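PDB 4H0A: uncharacterized protein from Staphylococcus aureus subsp. aureus, which is of unknown function but belongs to the CAP family of cysteine-rich secretory proteins, joining a CAP-associated N-terminal region to a CAP domain. Local coordinates for residues N195-P198 with V199-P203. Sequence-based numbering, arbitrary orientation.
Sequences NKRP and VEQNP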
ATOM      1  N   ASN A 195     -19.961  -1.366  -1.143  1.00 78.35           N
ATOM      2  CA  ASN A 195     -20.847  -1.681  -0.023  1.00 77.92           C
ATOM      3  C   ASN A 195     -20.168  -1.234   1.287  1.00 78.12           C
ATOM      4  O   ASN A 195     -19.008  -0.802   1.270  1.00 77.05           O
ATOM      5  CB  ASN A 195     -21.228  -3.184  -0.003  1.00 79.44           C
ATOM      6  CG  ASN A 195     -20.119  -4.170   0.325  1.00107.80           C
ATOM      7  OD1 ASN A 195     -18.922  -3.859   0.276  1.00104.17           O
ATOM      8  ND2 ASN A 195     -20.491  -5.409   0.618  1.00100.06           N
ATOM      9  N   LYS A 196     -20.892  -1.338   2.409  1.00 72.12           N
ATOM     10  CA  LYS A 196     -20.402  -0.969   3.743  1.00 69.97           C
ATOM     11  C   LYS A 196     -19.085  -1.685   4.081  1.00 67.65           C
ATOM     12  O   LYS A 196     -18.917  -2.857   3.731  1.00 66.28           O
ATOM     13  CB  LYS A 196     -21.476  -1.328   4.796  1.00 73.88           C
ATOM     14  CG  LYS A 196     -21.087  -1.100   6.256  1.00 91.35           C
ATOM     15  CD  LYS A 196     -22.311  -1.189   7.173  1.00104.03           C
ATOM     16  CE  LYS A 196     -21.964  -1.321   8.640  1.00110.72           C
ATOM     17  NZ  LYS A 196     -21.392  -0.068   9.200  1.00119.12           N
ATOM     18  N   ARG A 197     -18.150  -0.980   4.752  1.00 60.46           N
ATOM     19  CA  ARG A 197     -16.903  -1.609   5.184  1.00 56.95           C
ATOM     20  C   ARG A 197     -17.207  -2.555   6.346  1.00 57.53           C
ATOM     21  O   ARG A 197     -17.896  -2.144   7.283  1.00 57.23           O
ATOM     22  CB  ARG A 197     -15.857  -0.566   5.647  1.00 56.29           C
ATOM     23  CG  ARG A 197     -15.348   0.350   4.552  1.00 69.50           C
ATOM     24  CD  ARG A 197     -14.230   1.251   5.054  1.00 82.71           C
ATOM     25  NE  ARG A 197     -13.587   1.990   3.963  1.00 94.48           N
ATOM     26  CZ  ARG A 197     -14.064   3.095   3.388  1.00112.31           C
ATOM     27  NH1 ARG A 197     -15.213   3.629   3.800  1.00 99.01           N
ATOM     28  NH2 ARG A 197     -13.397   3.677   2.399  1.00104.69           N
ATOM     29  N   PRO A 198     -16.705  -3.799   6.366  1.00 50.96           N
ATOM     30  CA  PRO A 198     -16.927  -4.624   7.566  1.00 49.77           C
ATOM     31  C   PRO A 198     -16.181  -4.020   8.764  1.00 48.47           C
ATOM     32  O   PRO A 198     -15.210  -3.272   8.578  1.00 44.95           O
ATOM     33  CB  PRO A 198     -16.370  -5.996   7.171  1.00 50.36           C
ATOM     34  CG  PRO A 198     -15.391  -5.723   6.103  1.00 53.82           C
ATOM     35  CD  PRO A 198     -15.845  -4.485   5.380  1.00 50.83           C
ATOM     36  N   VAL A 199     -16.646  -4.331   9.989  1.00 43.38           N
ATOM     37  CA  VAL A 199     -16.047  -3.837  11.239  1.00 42.48           C
ATOM     38  C   VAL A 199     -14.525  -4.153  11.321  1.00 42.91           C
ATOM     39  O   VAL A 199     -13.784  -3.387  11.942  1.00 42.21           O
ATOM     40  CB  VAL A 199     -16.814  -4.402  12.484  1.00 47.58           C
ATOM     41  CG1 VAL A 199     -16.619  -5.915  12.641  1.00 46.07           C
ATOM     42  CG2 VAL A 199     -16.411  -3.673  13.764  1.00 48.07           C
ATOM     43  N   GLU A 200     -14.065  -5.260  10.704  1.00 37.16           N
ATOM     44  CA  GLU A 200     -12.649  -5.647  10.736  1.00 35.46           C
ATOM     45  C   GLU A 200     -11.765  -4.808   9.859  1.00 38.77           C
ATOM     46  O   GLU A 200     -10.550  -4.847  10.054  1.00 37.98           O
ATOM     47  CB  GLU A 200     -12.451  -7.106  10.273  1.00 35.76           C
ATOM     48  CG  GLU A 200     -13.086  -8.163  11.154  1.00 40.04           C
ATOM     49  CD  GLU A 200     -14.526  -8.522  10.826  1.00 60.33           C
ATOM     50  OE1 GLU A 200     -15.188  -7.738  10.106  1.00 48.65           O
ATOM     51  OE2 GLU A 200     -15.002  -9.570  11.320  1.00 50.89           O
ATOM     52  N   GLN A 201     -12.315  -4.103   8.862  1.00 36.44           N
ATOM     53  CA  GLN A 201     -11.468  -3.404   7.899  1.00 35.35           C
ATOM     54  C   GLN A 201     -10.603  -2.297   8.521  1.00 38.58           C
ATOM     55  O   GLN A 201      -9.399  -2.422   8.455  1.00 38.28           O
ATOM     56  CB  GLN A 201     -12.292  -2.836   6.734  1.00 37.47           C
ATOM     57  CG  GLN A 201     -11.389  -2.337   5.598  1.00 45.18           C
ATOM     58  CD  GLN A 201     -12.142  -1.962   4.346  1.00 64.42           C
ATOM     59  OE1 GLN A 201     -13.157  -2.565   3.994  1.00 59.72           O
ATOM     60  NE2 GLN A 201     -11.623  -1.007   3.599  1.00 57.59           N
ATOM     61  N   ASN A 202     -11.184  -1.223   9.081  1.00 36.11           N
ATOM     62  CA  ASN A 202     -10.390  -0.109   9.642  1.00 36.19           C
ATOM     63  C   ASN A 202      -9.256  -0.572  10.589  1.00 36.40           C
ATOM     64  O   ASN A 202      -8.110  -0.208  10.340  1.00 36.09           O
ATOM     65  CB  ASN A 202     -11.288   0.898  10.373  1.00 39.62           C
ATOM     66  CG  ASN A 202     -12.122   1.785   9.476  1.00 59.70           C
ATOM     67  OD1 ASN A 202     -11.855   1.947   8.279  1.00 52.19           O
ATOM     68  ND2 ASN A 202     -13.144   2.410  10.060  1.00 55.41           N
ATOM     69  N   PRO A 203      -9.488  -1.386  11.635  1.00 32.27           N
ATOM     70  CA  PRO A 203      -8.350  -1.777  12.498  1.00 30.48           C
ATOM     71  C   PRO A 203      -7.277  -2.584  11.756  1.00 33.16           C
ATOM     72  O   PRO A 203      -6.108  -2.468  12.091  1.00 32.56           O
ATOM     73  CB  PRO A 203      -9.003  -2.612  13.618  1.00 32.27           C
ATOM     74  CG  PRO A 203     -10.357  -2.950  13.130  1.00 37.55           C
ATOM     75  CD  PRO A 203     -10.770  -1.909  12.151  1.00 33.92           C
TER
HETATM   76  O   HOH W   1     -14.101  -0.932   9.649  1.00 41.04           O
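Val-199 follows Pro-198 directly and begins the turn: it bends the chain back, while its CB leaves the backbone pointing away, though CB still touches C of Pro-198. Glu-200 continues the bend. Its chain folds over at chi2 (88°), which brings carboxylate OE1 back to 3.6 Å from CB of Pro-198, a van der Waals contact; both side chains also lie on Pro-64 of strand 61-65. Gln-201 closes the turn. Its backbone N donates to O of Pro-198 at 3.0 Å, and its side chain runs back across Arg-197 and Pro-198. With CG anti to the backbone N (chi1 -169°), the extended chain carries its amide back to these two residues, where OE1 lies 3.6 Å from CD of Pro-198 and 3.7 Å from CG of Arg-197. NE2 of Gln-201 meets the edge of the guanidinium group, 3.6 Å from NE of Arg-197, the two flat groups being 64° apart. The amide oxygen is gripped from elsewhere, by the backbone N of Arg-66, and Arg-197 NH2 forms a salt bridge to Asp-314. At Asn-202 a water extends the turn: it donates to O of Pro-198 at 2.8 Å and accepts from N of Asn-202 at 3.0 Å, giving the proline carbonyl a second partner. One carbonyl thus receives a direct i to i+3 bond and a water-mediated i to i+4 link, an arrangement typical of a type I beta turn at the N-terminal approach to a helix, here helix 201-219, which probably belongs to the CAP domain.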